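Local atomic coordinates of group 1 truncated hemoglobin GlbN (PDB entry 1S69), a protein that binds heme and forms a very stable complex with oxygen, as a monomeric truncated hemoglobin of the 2-on-2 helical fold. Residues L16-F21 against H46-L51; D28-H33 against V87-L92; R64-A69 against P115-D120. All blocks are in the same frame, centred on the assembly; numbering follows the deposited sequence.

Interaction 1: residues L16-F21 against H46-L51; sequences LAVDKF and HQKAFL. With HEM (protoporphyrin IX containing Fe), chain D.
K48 reaches across from helix 40-54 to D19 on helix 10-26 and closes a salt bridge, NZ to OD1 at 2.9 Å. The ammonium arrives on the syn side of the carboxylate but 31° out of its plane. The lysine chain runs extended beyond CG, long enough to carry NZ past V18, and D15, one turn earlier on helix 10-26, gives the same NZ a second acid partner. Beneath the charges the aliphatic part of K48 lies against V18, with CG 3.6 Å from V18 CB. V18 is buried and points toward the other helix: with CG1 anti to the backbone N (chi1 169°), that methyl faces Q47 CB, while CG2 meets L51 CD1 at 3.9 Å. The two helix segments approach to 9.4 Å between axes and run at 132°, roughly opposed but well off antiparallel. They are the B and E helices, half of the 2-on-2 globin sandwich. Helix 40-54 also lines the heme: F50 CE2 packs on the methyl CMB at 3.3 Å, and propionate oxygen O2A lies over one face of the H46 ring, toward its rim. H46 can bind the iron as distal ligand; in this cyanide complex its ring lies by the propionate instead, consistent with ligand-linked change in a hexacoordinate hemoglobin. The chemistry thus divides the interface: an ion pair at the partly exposed margin, hydrocarbon within, and heme contacts from the same helix, with Q47 belonging to both.

Interaction 2: residues D28-H33 against V87-L92; sequences DDRIKH and VAEDLL. With HEM (protoporphyrin IX containing Fe), chain D.
I31 and D28, on the loop that follows helix 10-26, are nearest V87 and D90 on helix 81-98, with CA atoms 7.8 Å apart for I31 and V87 and 8.3 Å for D28 and D90. The loop is shaped by an Asx turn: D28 OD1 accepts from the backbone N of R30, while D28 O receives both I31 N and K32 N. In globin terms this is the corner after the B helix, packed along the G helix (81-98) beside the heme. D28 OD1 also takes R30 NE on its syn lone pair, in a nearly straight bond (3.0 Å, 169°), and OD2 takes NH2, a side-on grip that sets the guanidinium. R30, bent at chi3 (-63°), then offers its outer edge to the helix: NH1 bonds E89 OE1 at 3.0 Å, a weak NH2 bond goes to OE2, and the guanidinium and E89 carboxylate planes stand 70° apart. The same NH2 makes a longer salt bridge to D90 OD1, and D28 OD2 lies only 2.6 Å from D90 OD2. An alanine in place of D28 would take away both the turn acceptor and the side-on clamp, and the R30 guanidinium would probably be freer to swing away from E89 and D90. Under this network, I31 CD1 packs on V87 CG2, crossing at about a right angle, and V87 CG2 in turn rests 3.6 Å from the heme methyl CMC.

Interaction 3: residues R64-A69 against P115-D120; sequences RYMREA and PAHKRD. With HEM (protoporphyrin IX containing Fe), chain D; FLC (citrate anion), chain B.
M66 SD sits at the edge of the H117 imidazole, near the ring plane and 3.7 Å from CE1, while the same sulfur lies 3.5 Å from the heme meso carbon CHB. H117 itself is joined to the heme covalently, NE2 to CAB of the former vinyl group, a bond stretched to 2.0 Å in the model. Bends at chi2 (-60°) and chi3 bring the M66 sulfur and then the methyl against the porphyrin, with CE near CMA. A citrate, probably from the crystallisation liquor, lies between the segments and accepts a hydrogen bond from M66 N at OB2; its approach to H117 ND1 is too short to trust. The segments belong to the start of the proximal F helix (66-77) and to the short terminal helix 115-121, at the end of the globin H-helix region, so close that the CA atoms of R67 and D120 are 4.3 Å apart and R67 CA makes a C-H...O contact with D120 O. Farther out, R67 NE gives D120 OD1 a hydrogen bond of 3.0 Å on the anti lone pair, within the guanidinium plane; the two flat groups are 86° apart. R67 NH2 adds a weak bond to OD1, but its stronger partner is the terminal carboxylate of Q124. At the start of the proximal helix, E68 OE2 reaches back to N of the N-cap residue Y65, and R64 holds the propionate: N to O2A at 2.8 Å and NH1 to O1A.

Overall arrangement
All three interactions touch the one heme, each from a different part of the fold. Interaction 1 lies on the distal side, where the Q47 side chain comes about 3 Å from the bound cyanide; interaction 3 lies across the chain's centre on the proximal side, with the M66 side chain about 4 Å from that of the iron ligand H70. Their centres are about 17 Å apart, yet F50 CE1 meets M66 CE at 3.8 Å past the heme rim. Interaction 2 joins interaction 1 through F21, whose CE1 is 3.5 Å from V87 O. Interactions 2 and 3 do not touch: their nearest atoms stay about 6 Å apart, and the porphyrin connects them.

Interaction 1: residues L16-F21 against H46-L51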
# COMPACT_ATOMS: atom_id res chain seq x y z
N LEU A 16 -1.66 10.91 -6.06
CA LEU A 16 -0.67 11.66 -5.26
C LEU A 16 -0.16 10.86 -4.07
O LEU A 16 1.04 10.85 -3.79
CB LEU A 16 -1.30 12.93 -4.72
CG LEU A 16 -0.40 14.12 -4.40
CD1 LEU A 16 -0.42 14.47 -2.91
CD2 LEU A 16 1.06 14.05 -4.95
N ALA A 17 -1.07 10.23 -3.32
CA ALA A 17 -0.66 9.40 -2.18
C ALA A 17 0.30 8.29 -2.60
O ALA A 17 1.27 8.04 -1.93
CB ALA A 17 -1.88 8.80 -1.50
N VAL A 18 -0.02 7.58 -3.66
CA VAL A 18 0.81 6.48 -4.12
C VAL A 18 2.22 6.96 -4.54
O VAL A 18 3.24 6.34 -4.23
CB VAL A 18 0.12 5.66 -5.25
CG1 VAL A 18 1.10 4.67 -5.92
CG2 VAL A 18 -1.06 4.80 -4.64
N ASP A 19 2.27 8.08 -5.23
CA ASP A 19 3.55 8.61 -5.68
C ASP A 19 4.44 8.97 -4.52
O ASP A 19 5.63 8.59 -4.47
CB ASP A 19 3.35 9.86 -6.53
CG ASP A 19 2.86 9.55 -7.90
OD1 ASP A 19 2.81 8.40 -8.38
OD2 ASP A 19 2.49 10.48 -8.64
N LYS A 20 3.84 9.69 -3.58
CA LYS A 20 4.49 10.12 -2.38
C LYS A 20 4.88 8.96 -1.47
O LYS A 20 5.94 8.96 -0.84
CB LYS A 20 3.54 11.07 -1.59
CG LYS A 20 3.36 12.56 -2.06
CD LYS A 20 4.64 13.11 -2.62
CE LYS A 20 4.89 14.61 -2.22
NZ LYS A 20 6.07 15.16 -3.03
N PHE A 21 4.00 7.97 -1.40
CA PHE A 21 4.26 6.78 -0.59
C PHE A 21 5.56 6.07 -1.07
O PHE A 21 6.41 5.74 -0.26
CB PHE A 21 3.00 5.88 -0.61
CG PHE A 21 3.23 4.46 -0.17
CD1 PHE A 21 3.54 4.17 1.18
CD2 PHE A 21 3.13 3.42 -1.09
CE1 PHE A 21 3.73 2.83 1.60
CE2 PHE A 21 3.36 2.11 -0.70
CZ PHE A 21 3.65 1.80 0.63
N HIS A 46 -0.08 -0.20 -10.55
CA HIS A 46 -0.76 -1.27 -9.80
C HIS A 46 -1.31 -0.82 -8.44
O HIS A 46 -2.42 -1.16 -8.09
CB HIS A 46 0.18 -2.39 -9.48
CG HIS A 46 0.55 -3.24 -10.65
ND1 HIS A 46 -0.42 -3.82 -11.50
CD2 HIS A 46 1.79 -3.64 -11.09
CE1 HIS A 46 0.20 -4.56 -12.41
NE2 HIS A 46 1.54 -4.45 -12.19
N GLN A 47 -0.50 -0.11 -7.66
CA GLN A 47 -0.93 0.33 -6.31
C GLN A 47 -2.10 1.36 -6.39
O GLN A 47 -3.04 1.32 -5.57
CB GLN A 47 0.22 0.94 -5.50
CG GLN A 47 -0.10 1.09 -3.98
CD GLN A 47 -0.24 -0.26 -3.26
OE1 GLN A 47 0.76 -0.79 -2.76
NE2 GLN A 47 -1.44 -0.78 -3.18
N LYS A 48 -2.06 2.24 -7.40
CA LYS A 48 -3.16 3.18 -7.58
C LYS A 48 -4.45 2.41 -7.83
O LYS A 48 -5.48 2.73 -7.24
CB LYS A 48 -2.89 4.22 -8.68
CG LYS A 48 -1.87 5.22 -8.22
CD LYS A 48 -1.10 5.91 -9.40
CE LYS A 48 -0.01 6.84 -8.88
NZ LYS A 48 0.65 7.42 -10.12
N ALA A 49 -4.39 1.43 -8.73
CA ALA A 49 -5.53 0.59 -9.04
C ALA A 49 -5.99 -0.26 -7.83
O ALA A 49 -7.20 -0.41 -7.57
CB ALA A 49 -5.19 -0.30 -10.23
N PHE A 50 -5.02 -0.79 -7.10
CA PHE A 50 -5.30 -1.60 -5.91
C PHE A 50 -5.96 -0.80 -4.77
O PHE A 50 -6.96 -1.22 -4.23
CB PHE A 50 -4.05 -2.34 -5.36
CG PHE A 50 -4.41 -3.25 -4.23
CD1 PHE A 50 -4.91 -4.54 -4.49
CD2 PHE A 50 -4.44 -2.77 -2.93
CE1 PHE A 50 -5.38 -5.34 -3.45
CE2 PHE A 50 -4.91 -3.58 -1.86
CZ PHE A 50 -5.36 -4.87 -2.15
N LEU A 51 -5.42 0.35 -4.44
CA LEU A 51 -5.99 1.14 -3.36
C LEU A 51 -7.32 1.74 -3.76
O LEU A 51 -8.18 1.89 -2.94
CB LEU A 51 -5.02 2.23 -2.92
CG LEU A 51 -3.74 1.68 -2.23
CD1 LEU A 51 -2.84 2.82 -1.85
CD2 LEU A 51 -4.04 0.80 -0.98
CHA HEM D . 3.77 -5.75 -5.31
CHB HEM D . 0.03 -4.09 -2.64
CHC HEM D . 2.59 -4.94 1.39
CHD HEM D . 6.57 -5.11 -1.41
C1A HEM D . 2.51 -5.28 -4.91
C2A HEM D . 1.40 -5.01 -5.80
C3A HEM D . 0.39 -4.52 -5.08
C4A HEM D . 0.80 -4.47 -3.71
CMA HEM D . -0.98 -4.06 -5.65
CAA HEM D . 1.47 -5.23 -7.33
CBA HEM D . 0.70 -6.54 -7.56
CGA HEM D . 0.39 -6.93 -9.00
O1A HEM D . 1.35 -7.42 -9.58
O2A HEM D . -0.77 -6.80 -9.55
C1B HEM D . 0.41 -4.23 -1.32
C2B HEM D . -0.45 -3.92 -0.23
C3B HEM D . 0.24 -4.18 0.92
C4B HEM D . 1.56 -4.63 0.53
CMB HEM D . -1.92 -3.41 -0.40
CAB HEM D . -0.13 -3.99 2.45
CBB HEM D . -0.74 -2.88 2.99
C1C HEM D . 3.92 -5.06 0.97
C2C HEM D . 5.05 -5.14 1.86
C3C HEM D . 6.14 -5.14 1.06
C4C HEM D . 5.73 -5.07 -0.32
CMC HEM D . 4.90 -5.20 3.43
CAC HEM D . 7.65 -5.18 1.38
CBC HEM D . 8.13 -4.33 2.28
C1D HEM D . 6.19 -5.31 -2.70
C2D HEM D . 7.09 -5.55 -3.78
C3D HEM D . 6.19 -5.78 -4.95
C4D HEM D . 4.86 -5.66 -4.50
CMD HEM D . 8.62 -5.59 -3.77
CAD HEM D . 6.60 -6.06 -6.39
CBD HEM D . 6.83 -7.57 -6.30
CGD HEM D . 7.68 -8.01 -7.45
O1D HEM D . 7.14 -8.25 -8.52
O2D HEM D . 8.90 -8.13 -7.31
NA HEM D . 2.11 -4.90 -3.66
NB HEM D . 1.66 -4.65 -0.84
NC HEM D . 4.38 -5.03 -0.33
ND HEM D . 4.88 -5.41 -3.15
FE HEM D . 3.27 -5.00 -2.01

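Interaction 2: residues D28-H33 against V87-L92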
# COMPACT_ATOMS: atom_id res chain seq x y z
N ASP A 28 13.24 4.53 2.88
CA ASP A 28 13.07 3.80 4.13
C ASP A 28 14.06 2.61 4.10
O ASP A 28 13.84 1.62 3.42
CB ASP A 28 11.60 3.33 4.22
CG ASP A 28 11.26 2.72 5.53
OD1 ASP A 28 12.22 2.28 6.23
OD2 ASP A 28 10.09 2.53 5.92
N ASP A 29 15.15 2.75 4.84
CA ASP A 29 16.18 1.69 4.93
C ASP A 29 15.67 0.32 5.40
O ASP A 29 16.31 -0.71 5.13
CB ASP A 29 17.24 2.16 5.87
CG ASP A 29 18.19 3.12 5.20
OD1 ASP A 29 18.06 3.48 3.96
OD2 ASP A 29 19.14 3.55 5.87
N ARG A 30 14.53 0.30 6.06
CA ARG A 30 13.93 -1.00 6.49
C ARG A 30 13.45 -1.85 5.31
O ARG A 30 13.42 -3.08 5.37
CB ARG A 30 12.79 -0.71 7.41
CG ARG A 30 13.23 0.03 8.68
CD ARG A 30 12.05 0.43 9.56
NE ARG A 30 11.16 1.39 8.85
CZ ARG A 30 10.07 1.93 9.38
NH1 ARG A 30 9.70 1.57 10.58
NH2 ARG A 30 9.31 2.73 8.66
N ILE A 31 13.10 -1.17 4.22
CA ILE A 31 12.36 -1.87 3.12
C ILE A 31 12.72 -1.52 1.72
O ILE A 31 12.27 -2.19 0.79
CB ILE A 31 10.80 -1.70 3.31
CG1 ILE A 31 10.41 -0.22 3.34
CG2 ILE A 31 10.32 -2.51 4.56
CD1 ILE A 31 8.87 0.06 3.31
N LYS A 32 13.53 -0.48 1.50
CA LYS A 32 13.70 0.03 0.11
C LYS A 32 14.30 -0.99 -0.85
O LYS A 32 14.01 -0.99 -2.05
CB LYS A 32 14.60 1.26 0.13
CG LYS A 32 16.07 0.99 0.56
CD LYS A 32 16.73 2.31 1.01
CE LYS A 32 18.28 2.11 1.12
NZ LYS A 32 18.97 3.37 1.55
N HIS A 33 15.12 -1.87 -0.30
CA HIS A 33 15.83 -2.90 -1.06
C HIS A 33 14.87 -3.94 -1.64
O HIS A 33 15.23 -4.60 -2.65
CB HIS A 33 16.93 -3.58 -0.19
CG HIS A 33 16.41 -4.12 1.11
ND1 HIS A 33 16.09 -3.31 2.18
CD2 HIS A 33 16.08 -5.38 1.48
CE1 HIS A 33 15.59 -4.05 3.16
NE2 HIS A 33 15.57 -5.31 2.75
N VAL A 87 5.69 -0.68 5.95
CA VAL A 87 4.88 -0.27 4.81
C VAL A 87 3.62 0.46 5.31
O VAL A 87 3.29 1.51 4.78
CB VAL A 87 4.56 -1.49 3.91
CG1 VAL A 87 3.25 -1.28 3.10
CG2 VAL A 87 5.73 -1.73 2.98
N ALA A 88 2.95 -0.09 6.31
CA ALA A 88 1.70 0.51 6.83
C ALA A 88 2.01 1.85 7.42
O ALA A 88 1.31 2.80 7.21
CB ALA A 88 1.04 -0.37 7.90
N GLU A 89 3.10 1.92 8.17
CA GLU A 89 3.52 3.15 8.79
C GLU A 89 3.89 4.23 7.76
O GLU A 89 3.52 5.41 7.95
CB GLU A 89 4.69 2.80 9.70
CG GLU A 89 5.36 3.93 10.46
CD GLU A 89 6.69 3.43 11.04
OE1 GLU A 89 6.82 2.21 11.34
OE2 GLU A 89 7.62 4.24 11.12
N ASP A 90 4.56 3.85 6.68
CA ASP A 90 4.93 4.76 5.61
C ASP A 90 3.69 5.27 4.88
O ASP A 90 3.63 6.43 4.45
CB ASP A 90 5.84 4.06 4.58
CG ASP A 90 7.27 3.89 5.07
OD1 ASP A 90 7.58 4.39 6.18
OD2 ASP A 90 8.12 3.21 4.45
N LEU A 91 2.72 4.39 4.68
CA LEU A 91 1.49 4.81 4.00
C LEU A 91 0.76 5.87 4.84
O LEU A 91 0.25 6.88 4.31
CB LEU A 91 0.57 3.61 3.70
CG LEU A 91 -0.78 3.93 3.05
CD1 LEU A 91 -0.58 4.62 1.66
CD2 LEU A 91 -1.66 2.66 2.91
N LEU A 92 0.66 5.61 6.13
CA LEU A 92 -0.13 6.47 7.01
C LEU A 92 0.57 7.81 7.23
O LEU A 92 -0.09 8.85 7.30
CB LEU A 92 -0.47 5.77 8.32
CG LEU A 92 -1.26 4.45 8.21
CD1 LEU A 92 -1.46 3.93 9.60
CD2 LEU A 92 -2.59 4.57 7.47
CHA HEM D . 3.77 -5.75 -5.31
CHB HEM D . 0.03 -4.09 -2.64
CHC HEM D . 2.59 -4.94 1.39
CHD HEM D . 6.57 -5.11 -1.41
C1A HEM D . 2.51 -5.28 -4.91
C2A HEM D . 1.40 -5.01 -5.80
C3A HEM D . 0.39 -4.52 -5.08
C4A HEM D . 0.80 -4.47 -3.71
CMA HEM D . -0.98 -4.06 -5.65
CAA HEM D . 1.47 -5.23 -7.33
CBA HEM D . 0.70 -6.54 -7.56
CGA HEM D . 0.39 -6.93 -9.00
O1A HEM D . 1.35 -7.42 -9.58
O2A HEM D . -0.77 -6.80 -9.55
C1B HEM D . 0.41 -4.23 -1.32
C2B HEM D . -0.45 -3.92 -0.23
C3B HEM D . 0.24 -4.18 0.92
C4B HEM D . 1.56 -4.63 0.53
CMB HEM D . -1.92 -3.41 -0.40
CAB HEM D . -0.13 -3.99 2.45
CBB HEM D . -0.74 -2.88 2.99
C1C HEM D . 3.92 -5.06 0.97
C2C HEM D . 5.05 -5.14 1.86
C3C HEM D . 6.14 -5.14 1.06
C4C HEM D . 5.73 -5.07 -0.32
CMC HEM D . 4.90 -5.20 3.43
CAC HEM D . 7.65 -5.18 1.38
CBC HEM D . 8.13 -4.33 2.28
C1D HEM D . 6.19 -5.31 -2.70
C2D HEM D . 7.09 -5.55 -3.78
C3D HEM D . 6.19 -5.78 -4.95
C4D HEM D . 4.86 -5.66 -4.50
CMD HEM D . 8.62 -5.59 -3.77
CAD HEM D . 6.60 -6.06 -6.39
CBD HEM D . 6.83 -7.57 -6.30
CGD HEM D . 7.68 -8.01 -7.45
O1D HEM D . 7.14 -8.25 -8.52
O2D HEM D . 8.90 -8.13 -7.31
NA HEM D . 2.11 -4.90 -3.66
NB HEM D . 1.66 -4.65 -0.84
NC HEM D . 4.38 -5.03 -0.33
ND HEM D . 4.88 -5.41 -3.15
FE HEM D . 3.27 -5.00 -2.01

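Interaction 3: residues R64-A69 against P115-D120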
# COMPACT_ATOMS: atom_id res chain seq x y z
N ARG A 64 -2.60 -8.96 -9.66
CA ARG A 64 -2.36 -10.18 -8.86
C ARG A 64 -2.98 -10.16 -7.46
O ARG A 64 -3.20 -9.08 -6.87
CB ARG A 64 -0.88 -10.40 -8.69
CG ARG A 64 -0.17 -10.91 -9.93
CD ARG A 64 1.31 -11.07 -9.64
NE ARG A 64 2.04 -11.41 -10.84
CZ ARG A 64 2.41 -10.55 -11.84
NH1 ARG A 64 2.10 -9.22 -11.81
NH2 ARG A 64 3.11 -11.02 -12.87
N TYR A 65 -3.28 -11.36 -6.95
CA TYR A 65 -3.62 -11.51 -5.54
C TYR A 65 -2.42 -11.22 -4.68
O TYR A 65 -1.28 -11.49 -5.09
CB TYR A 65 -4.15 -12.92 -5.27
CG TYR A 65 -5.50 -13.07 -5.92
CD1 TYR A 65 -5.61 -13.60 -7.21
CD2 TYR A 65 -6.65 -12.69 -5.24
CE1 TYR A 65 -6.84 -13.74 -7.83
CE2 TYR A 65 -7.90 -12.83 -5.83
CZ TYR A 65 -7.97 -13.34 -7.16
OH TYR A 65 -9.18 -13.48 -7.79
N MET A 66 -2.67 -10.74 -3.47
CA MET A 66 -1.56 -10.36 -2.55
C MET A 66 -0.62 -11.47 -2.22
O MET A 66 0.59 -11.24 -2.06
CB MET A 66 -2.12 -9.76 -1.25
CG MET A 66 -2.77 -8.38 -1.52
SD MET A 66 -1.71 -7.11 -2.22
CE MET A 66 -2.12 -7.25 -3.96
N ARG A 67 -1.15 -12.69 -2.06
CA ARG A 67 -0.29 -13.79 -1.68
C ARG A 67 0.69 -14.13 -2.81
O ARG A 67 1.93 -14.22 -2.56
CB ARG A 67 -1.12 -15.01 -1.24
CG ARG A 67 -0.28 -16.21 -0.82
CD ARG A 67 -1.13 -17.44 -0.33
NE ARG A 67 -1.63 -17.10 0.95
CZ ARG A 67 -1.10 -17.48 2.11
NH1 ARG A 67 -0.16 -18.38 2.16
NH2 ARG A 67 -1.63 -17.03 3.24
N GLU A 68 0.19 -14.29 -4.04
CA GLU A 68 1.09 -14.59 -5.15
C GLU A 68 2.02 -13.38 -5.42
O GLU A 68 3.19 -13.56 -5.78
CB GLU A 68 0.31 -14.97 -6.45
CG GLU A 68 -0.52 -13.80 -7.03
CD GLU A 68 -1.46 -14.25 -8.17
OE1 GLU A 68 -1.12 -15.22 -8.88
OE2 GLU A 68 -2.54 -13.68 -8.34
N ALA A 69 1.50 -12.16 -5.25
CA ALA A 69 2.27 -10.95 -5.52
C ALA A 69 3.55 -10.89 -4.66
O ALA A 69 4.57 -10.40 -5.12
CB ALA A 69 1.43 -9.74 -5.27
N PRO A 115 -6.01 -8.60 8.92
CA PRO A 115 -5.46 -9.95 8.79
C PRO A 115 -5.59 -10.58 7.40
O PRO A 115 -4.66 -11.25 6.97
CB PRO A 115 -6.31 -10.78 9.78
CG PRO A 115 -6.67 -9.80 10.85
CD PRO A 115 -6.85 -8.45 10.13
N ALA A 116 -6.71 -10.41 6.72
CA ALA A 116 -6.86 -10.96 5.36
C ALA A 116 -5.84 -10.34 4.39
O ALA A 116 -5.46 -10.97 3.39
CB ALA A 116 -8.28 -10.75 4.83
N HIS A 117 -5.40 -9.11 4.67
CA HIS A 117 -4.29 -8.54 3.92
C HIS A 117 -2.90 -9.04 4.38
O HIS A 117 -2.11 -9.56 3.59
CB HIS A 117 -4.34 -7.01 4.00
CG HIS A 117 -3.32 -6.38 3.12
ND1 HIS A 117 -3.27 -6.62 1.76
CD2 HIS A 117 -2.27 -5.58 3.41
CE1 HIS A 117 -2.26 -5.96 1.25
NE2 HIS A 117 -1.63 -5.33 2.23
N LYS A 118 -2.62 -8.88 5.69
CA LYS A 118 -1.33 -9.29 6.30
C LYS A 118 -0.97 -10.77 6.06
O LYS A 118 0.18 -11.07 5.73
CB LYS A 118 -1.35 -9.03 7.80
CG LYS A 118 0.05 -9.12 8.43
CD LYS A 118 0.05 -8.78 9.88
CE LYS A 118 1.48 -8.94 10.41
NZ LYS A 118 1.53 -8.40 11.85
N ARG A 119 -1.92 -11.70 6.30
CA ARG A 119 -1.65 -13.13 6.17
C ARG A 119 -1.27 -13.48 4.74
O ARG A 119 -0.39 -14.28 4.48
CB ARG A 119 -2.89 -13.94 6.56
CG ARG A 119 -3.14 -13.99 8.04
CD ARG A 119 -2.26 -14.97 8.64
NE ARG A 119 -2.39 -14.97 10.07
CZ ARG A 119 -2.31 -16.04 10.82
NH1 ARG A 119 -2.12 -17.24 10.26
NH2 ARG A 119 -2.47 -15.91 12.13
N ASP A 120 -1.96 -12.88 3.78
CA ASP A 120 -1.67 -13.19 2.37
C ASP A 120 -0.33 -12.59 1.90
O ASP A 120 0.51 -13.33 1.36
CB ASP A 120 -2.83 -12.74 1.49
CG ASP A 120 -3.95 -13.80 1.42
OD1 ASP A 120 -3.69 -15.02 1.37
OD2 ASP A 120 -5.13 -13.46 1.39
CHA HEM D . 3.77 -5.75 -5.31
CHB HEM D . 0.03 -4.09 -2.64
CHC HEM D . 2.59 -4.94 1.39
CHD HEM D . 6.57 -5.11 -1.41
C1A HEM D . 2.51 -5.28 -4.91
C2A HEM D . 1.40 -5.01 -5.80
C3A HEM D . 0.39 -4.52 -5.08
C4A HEM D . 0.80 -4.47 -3.71
CMA HEM D . -0.98 -4.06 -5.65
CAA HEM D . 1.47 -5.23 -7.33
CBA HEM D . 0.70 -6.54 -7.56
CGA HEM D . 0.39 -6.93 -9.00
O1A HEM D . 1.35 -7.42 -9.58
O2A HEM D . -0.77 -6.80 -9.55
C1B HEM D . 0.41 -4.23 -1.32
C2B HEM D . -0.45 -3.92 -0.23
C3B HEM D . 0.24 -4.18 0.92
C4B HEM D . 1.56 -4.63 0.53
CMB HEM D . -1.92 -3.41 -0.40
CAB HEM D . -0.13 -3.99 2.45
CBB HEM D . -0.74 -2.88 2.99
C1C HEM D . 3.92 -5.06 0.97
C2C HEM D . 5.05 -5.14 1.86
C3C HEM D . 6.14 -5.14 1.06
C4C HEM D . 5.73 -5.07 -0.32
CMC HEM D . 4.90 -5.20 3.43
CAC HEM D . 7.65 -5.18 1.38
CBC HEM D . 8.13 -4.33 2.28
C1D HEM D . 6.19 -5.31 -2.70
C2D HEM D . 7.09 -5.55 -3.78
C3D HEM D . 6.19 -5.78 -4.95
C4D HEM D . 4.86 -5.66 -4.50
CMD HEM D . 8.62 -5.59 -3.77
CAD HEM D . 6.60 -6.06 -6.39
CBD HEM D . 6.83 -7.57 -6.30
CGD HEM D . 7.68 -8.01 -7.45
O1D HEM D . 7.14 -8.25 -8.52
O2D HEM D . 8.90 -8.13 -7.31
NA HEM D . 2.11 -4.90 -3.66
NB HEM D . 1.66 -4.65 -0.84
NC HEM D . 4.38 -5.03 -0.33
ND HEM D . 4.88 -5.41 -3.15
FE HEM D . 3.27 -5.00 -2.01
CAC FLC B . -5.70 -8.11 0.15
CA FLC B . -6.69 -8.18 -1.01
CB FLC B . -7.24 -9.59 -1.38
CBC FLC B . -6.11 -10.53 -1.86
CG FLC B . -8.28 -9.40 -2.47
CGC FLC B . -9.06 -10.70 -2.78
OA1 FLC B . -5.24 -9.18 0.64
OA2 FLC B . -5.32 -6.96 0.55
OB1 FLC B . -5.90 -11.61 -1.29
OB2 FLC B . -5.40 -10.21 -2.83
OG1 FLC B . -9.09 -11.66 -2.01
OG2 FLC B . -9.56 -10.80 -3.88
OHB FLC B . -7.87 -10.20 -0.23
O HOH W 1 -4.59 -16.72 3.92